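Side-chain contacts in K5 lyase (PDB 2X3H), which cleaves the glycosaminoglycan-like K5 capsular polysaccharide by a lyase reaction and probably serves as a tail spike of coliphage K1-5: residues G240-K245 with N251-V256; K281-N286 with A291-G296. One frame throughout, in Å; residues are numbered along the deposited sequence.

Both contacts are buried and purely apolar, and each joins two faces of the beta-helix across its interior. Contact 1 closes before contact 2 opens, and their centres lie about 9 Å apart. Strands 252-259 and 279-286, one from each contact, are parallel neighbours on one face of the beta-helix; Val256 O accepts a probable hydrogen bond from Met284 N. Contact 1 is the larger, four branched side chains and one alanine burying 240 Å² in all; contact 2 buries 127 Å² through two alanines and two valines at a corner of the chain. On the side of the shared face turned from these apolar groups, polar residues such as Asn255 and Lys281 meet other subunits of the trimer.

Contact 1: G240-K245 with N251-V256; sequences GAVELK and NIVSNV
Ala241, Val242 and Leu244 face Val253 and Val256 across the interior of a right-handed parallel beta-helix, the fold expected of a tail-spike lyase. Strands 242-245 and 252-256 run nearly antiparallel, 169° apart, yet they belong to different faces of the helix and their axes come no nearer than 9.7 Å. Side chains alone bridge that distance.

The apolar contacts form one patch with Val242 at its middle. On one side, Val253 meets two partners tip to tip. Its CG1, turned anti to the backbone N (chi1 175°), lies 3.9 Å from Val242 CG1, while its CG2 faces the end of Leu244 and sits 4.0 Å from Leu244 CD2, with CD1 equally near. One methyl thus touches both prongs of the leucine fork. On the other, Val242 and Val256 cross obliquely, and Val242 CG2 packs 4.0 Å from Val256 CG2. Val242 therefore divides its two methyls between Val253 and Val256. Ala241, at the corner where the chain turns into strand 242-245, extends this side, and its short side chain also touches Ala233 on strand 227-234.

Polar groups lie outside the patch. Lys245 NZ forms a salt bridge with Glu270 OE2 on the same chain. On the far side of strand 252-256, Asn255 ND2 is hydrogen-bonded to Ser254 OG of the third subunit, so one face of this strand lines the core and the other the trimer interface.

The shortest approach in the contact is 3.6 Å, from Ala241 CB to Val256 CG1.

Contact 2: K281-N286 with A291-G296; sequences KGVMAN and AAVVAG
Strand 281-286 comes nearest to 291-296 where the chain turns a corner at Ala292, the CA atoms of Ala285 and Ala292 lying 5.4 Å apart. The two alanines point their CB atoms at each other and meet at 3.5 Å, methyl to methyl. Ala285 CB also lies 4.0 Å from Ala292 CA, so it packs on the alpha carbon behind the methyl as well as on the methyl itself. Small side chains on both sides let the two backbones come this near.

Beyond the corner the gap is spanned by longer groups. Val283 and Val293 lie obliquely across one another, with a single methyl from each in contact: Val283 CG1 is 4.1 Å from Val293 CG2. The torsion of Val283 (chi1 177°) carries CG1 opposite the backbone N, whereas the touching methyl of Val293 is the one beside its own N.

In the parallel beta-helix this places two faces of one coil against each other inside the solenoid, with neighbouring coils completing the apolar surroundings. Val264 touches both Val283 and Ala285, Val306 of strand 302-309 packs on Ala292, and Val321 of strand 321-323 covers Val293. Met284 points the other way from its neighbours Val283 and Ala285, away from 291-296, and packs on Asn277 of the third subunit. Earlier on the same strand, Lys281 NZ makes a weak hydrogen bond to Asn255 OD1 of the second subunit.

Contact 1: G240-K245 with N251-V256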
loop_
_atom_site.group_PDB
_atom_site.type_symbol
_atom_site.label_atom_id
_atom_site.label_comp_id
_atom_site.label_asym_id
_atom_site.label_seq_id
_atom_site.Cartn_x
_atom_site.Cartn_y
_atom_site.Cartn_z
ATOM N N GLY A 240 -20.731 -3.766 -11.473
ATOM C CA GLY A 240 -20.371 -3.398 -10.100
ATOM C C GLY A 240 -20.408 -1.916 -9.771
ATOM O O GLY A 240 -21.269 -1.171 -10.271
ATOM N N ALA A 241 -19.494 -1.503 -8.893
ATOM C CA ALA A 241 -19.433 -0.127 -8.408
ATOM C C ALA A 241 -18.689 0.798 -9.375
ATOM O O ALA A 241 -19.148 1.899 -9.654
ATOM C CB ALA A 241 -18.791 -0.075 -7.012
ATOM N N VAL A 242 -17.533 0.345 -9.869
ATOM C CA VAL A 242 -16.747 1.123 -10.821
ATOM C C VAL A 242 -16.217 0.210 -11.913
ATOM O O VAL A 242 -15.483 -0.736 -11.627
ATOM C CB VAL A 242 -15.536 1.827 -10.149
ATOM C CG1 VAL A 242 -14.678 2.542 -11.210
ATOM C CG2 VAL A 242 -16.009 2.824 -9.092
ATOM N N GLU A 243 -16.585 0.499 -13.159
ATOM C CA GLU A 243 -15.960 -0.159 -14.310
ATOM C C GLU A 243 -15.054 0.810 -15.088
ATOM O O GLU A 243 -15.463 1.941 -15.385
ATOM C CB GLU A 243 -17.013 -0.753 -15.274
ATOM C CG GLU A 243 -16.313 -1.291 -16.530
ATOM C CD GLU A 243 -17.195 -1.995 -17.562
ATOM O OE1 GLU A 243 -18.415 -1.728 -17.649
ATOM O OE2 GLU A 243 -16.625 -2.812 -18.329
ATOM N N LEU A 244 -13.828 0.371 -15.392
ATOM C CA LEU A 244 -12.986 1.012 -16.398
ATOM C C LEU A 244 -13.096 0.131 -17.637
ATOM O O LEU A 244 -13.049 -1.096 -17.534
ATOM C CB LEU A 244 -11.525 1.065 -15.943
ATOM C CG LEU A 244 -11.210 1.890 -14.695
ATOM C CD1 LEU A 244 -9.711 1.798 -14.379
ATOM C CD2 LEU A 244 -11.676 3.358 -14.811
ATOM N N LYS A 245 -13.208 0.754 -18.806
ATOM C CA LYS A 245 -13.501 -0.003 -20.017
ATOM C C LYS A 245 -12.659 0.443 -21.204
ATOM O O LYS A 245 -12.253 1.604 -21.292
ATOM C CB LYS A 245 -14.984 0.163 -20.355
ATOM C CG LYS A 245 -15.520 -0.736 -21.455
ATOM C CD LYS A 245 -17.028 -0.493 -21.638
ATOM C CE LYS A 245 -17.626 -1.468 -22.640
ATOM N NZ LYS A 245 -19.126 -1.283 -22.698
ATOM N N ASN A 251 -5.787 6.517 -15.152
ATOM C CA ASN A 251 -6.827 6.886 -14.198
ATOM C C ASN A 251 -6.458 6.393 -12.815
ATOM O O ASN A 251 -5.713 5.422 -12.689
ATOM C CB ASN A 251 -8.165 6.260 -14.616
ATOM C CG ASN A 251 -8.543 6.606 -16.043
ATOM O OD1 ASN A 251 -8.500 5.750 -16.947
ATOM N ND2 ASN A 251 -8.896 7.853 -16.260
ATOM N N ILE A 252 -6.982 7.054 -11.785
ATOM C CA ILE A 252 -6.895 6.547 -10.418
ATOM C C ILE A 252 -8.311 6.290 -9.918
ATOM O O ILE A 252 -9.159 7.166 -10.019
ATOM C CB ILE A 252 -6.216 7.563 -9.459
ATOM C CG1 ILE A 252 -4.799 7.898 -9.953
ATOM C CG2 ILE A 252 -6.165 6.978 -8.040
ATOM C CD1 ILE A 252 -4.045 8.867 -9.058
ATOM N N VAL A 253 -8.555 5.082 -9.417
ATOM C CA VAL A 253 -9.837 4.729 -8.794
ATOM C C VAL A 253 -9.510 4.444 -7.331
ATOM O O VAL A 253 -8.615 3.647 -7.050
ATOM C CB VAL A 253 -10.429 3.452 -9.417
ATOM C CG1 VAL A 253 -11.710 3.032 -8.664
ATOM C CG2 VAL A 253 -10.690 3.649 -10.923
ATOM N N SER A 254 -10.197 5.106 -6.402
ATOM C CA SER A 254 -9.805 5.043 -4.995
ATOM C C SER A 254 -11.021 5.051 -4.080
ATOM O O SER A 254 -12.025 5.690 -4.383
ATOM C CB SER A 254 -8.896 6.220 -4.638
ATOM O OG SER A 254 -8.349 6.046 -3.336
ATOM N N ASN A 255 -10.934 4.310 -2.978
ATOM C CA ASN A 255 -11.973 4.342 -1.932
ATOM C C ASN A 255 -13.348 3.959 -2.461
ATOM O O ASN A 255 -14.295 4.762 -2.460
ATOM C CB ASN A 255 -12.034 5.722 -1.273
ATOM C CG ASN A 255 -10.888 5.971 -0.313
ATOM O OD1 ASN A 255 -10.067 5.092 -0.051
ATOM N ND2 ASN A 255 -10.830 7.182 0.218
ATOM N N VAL A 256 -13.446 2.720 -2.911
ATOM C CA VAL A 256 -14.691 2.203 -3.466
ATOM C C VAL A 256 -15.272 1.152 -2.531
ATOM O O VAL A 256 -14.593 0.185 -2.194
ATOM C CB VAL A 256 -14.431 1.580 -4.846
ATOM C CG1 VAL A 256 -15.717 1.006 -5.444
ATOM C CG2 VAL A 256 -13.849 2.646 -5.784
#

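Contact 2: K281-N286 with A291-G296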
loop_
_atom_site.group_PDB
_atom_site.type_symbol
_atom_site.label_atom_id
_atom_site.label_comp_id
_atom_site.label_asym_id
_atom_site.label_seq_id
_atom_site.Cartn_x
_atom_site.Cartn_y
_atom_site.Cartn_z
ATOM N N LYS A 281 -7.056 1.615 -5.946
ATOM C CA LYS A 281 -6.548 1.504 -4.573
ATOM C C LYS A 281 -7.614 1.735 -3.496
ATOM O O LYS A 281 -8.331 2.741 -3.499
ATOM C CB LYS A 281 -5.359 2.443 -4.374
ATOM C CG LYS A 281 -5.674 3.896 -4.648
ATOM C CD LYS A 281 -4.506 4.828 -4.307
ATOM C CE LYS A 281 -4.999 6.033 -3.507
ATOM N NZ LYS A 281 -3.890 6.973 -3.101
ATOM N N GLY A 282 -7.685 0.811 -2.547
ATOM C CA GLY A 282 -8.679 0.914 -1.485
ATOM C C GLY A 282 -10.047 0.440 -1.950
ATOM O O GLY A 282 -10.944 1.247 -2.184
ATOM N N VAL A 283 -10.199 -0.873 -2.095
ATOM C CA VAL A 283 -11.461 -1.471 -2.501
ATOM C C VAL A 283 -12.043 -2.245 -1.323
ATOM O O VAL A 283 -11.377 -3.112 -0.757
ATOM C CB VAL A 283 -11.262 -2.422 -3.708
ATOM C CG1 VAL A 283 -12.587 -3.108 -4.092
ATOM C CG2 VAL A 283 -10.632 -1.657 -4.902
ATOM N N MET A 284 -13.268 -1.900 -0.933
ATOM C CA MET A 284 -13.977 -2.598 0.134
ATOM C C MET A 284 -15.107 -3.393 -0.499
ATOM O O MET A 284 -16.078 -2.809 -1.000
ATOM C CB MET A 284 -14.563 -1.587 1.130
ATOM C CG MET A 284 -15.559 -2.198 2.100
ATOM S SD MET A 284 -14.806 -3.467 3.142
ATOM C CE MET A 284 -13.598 -2.477 4.019
ATOM N N ALA A 285 -14.972 -4.717 -0.478
ATOM C CA ALA A 285 -15.944 -5.620 -1.075
ATOM C C ALA A 285 -16.733 -6.302 0.027
ATOM O O ALA A 285 -16.308 -7.315 0.586
ATOM C CB ALA A 285 -15.243 -6.645 -1.973
ATOM N N ASN A 286 -17.873 -5.704 0.357
ATOM C CA ASN A 286 -18.769 -6.233 1.360
ATOM C C ASN A 286 -19.650 -7.276 0.686
ATOM O O ASN A 286 -20.677 -6.944 0.088
ATOM C CB ASN A 286 -19.587 -5.076 1.952
ATOM C CG ASN A 286 -20.714 -5.540 2.864
ATOM O OD1 ASN A 286 -20.878 -6.736 3.115
ATOM N ND2 ASN A 286 -21.509 -4.581 3.358
ATOM N N ALA A 291 -16.615 -11.749 -7.325
ATOM C CA ALA A 291 -15.236 -11.301 -7.089
ATOM C C ALA A 291 -15.193 -9.878 -6.565
ATOM O O ALA A 291 -16.081 -9.072 -6.862
ATOM C CB ALA A 291 -14.433 -11.403 -8.358
ATOM N N ALA A 292 -14.165 -9.559 -5.782
ATOM C CA ALA A 292 -13.953 -8.162 -5.398
ATOM C C ALA A 292 -13.495 -7.349 -6.605
ATOM O O ALA A 292 -14.071 -6.301 -6.917
ATOM C CB ALA A 292 -12.940 -8.044 -4.254
ATOM N N VAL A 293 -12.469 -7.848 -7.290
ATOM C CA VAL A 293 -11.835 -7.094 -8.374
ATOM C C VAL A 293 -11.620 -7.986 -9.578
ATOM O O VAL A 293 -11.036 -9.067 -9.466
ATOM C CB VAL A 293 -10.448 -6.554 -7.916
ATOM C CG1 VAL A 293 -9.695 -5.945 -9.099
ATOM C CG2 VAL A 293 -10.609 -5.543 -6.803
ATOM N N VAL A 294 -12.095 -7.533 -10.736
ATOM C CA VAL A 294 -11.806 -8.200 -12.003
ATOM C C VAL A 294 -10.798 -7.296 -12.713
ATOM O O VAL A 294 -11.162 -6.219 -13.218
ATOM C CB VAL A 294 -13.097 -8.378 -12.850
ATOM C CG1 VAL A 294 -12.759 -8.945 -14.216
ATOM C CG2 VAL A 294 -14.125 -9.275 -12.124
ATOM N N ALA A 295 -9.521 -7.689 -12.687
ATOM C CA ALA A 295 -8.430 -6.851 -13.216
ATOM C C ALA A 295 -8.462 -6.775 -14.749
ATOM O O ALA A 295 -7.922 -5.839 -15.339
ATOM C CB ALA A 295 -7.050 -7.378 -12.734
ATOM N N GLY A 296 -9.086 -7.770 -15.384
ATOM C CA GLY A 296 -9.261 -7.757 -16.839
ATOM C C GLY A 296 -8.077 -8.255 -17.659
ATOM O O GLY A 296 -7.113 -8.873 -17.142
#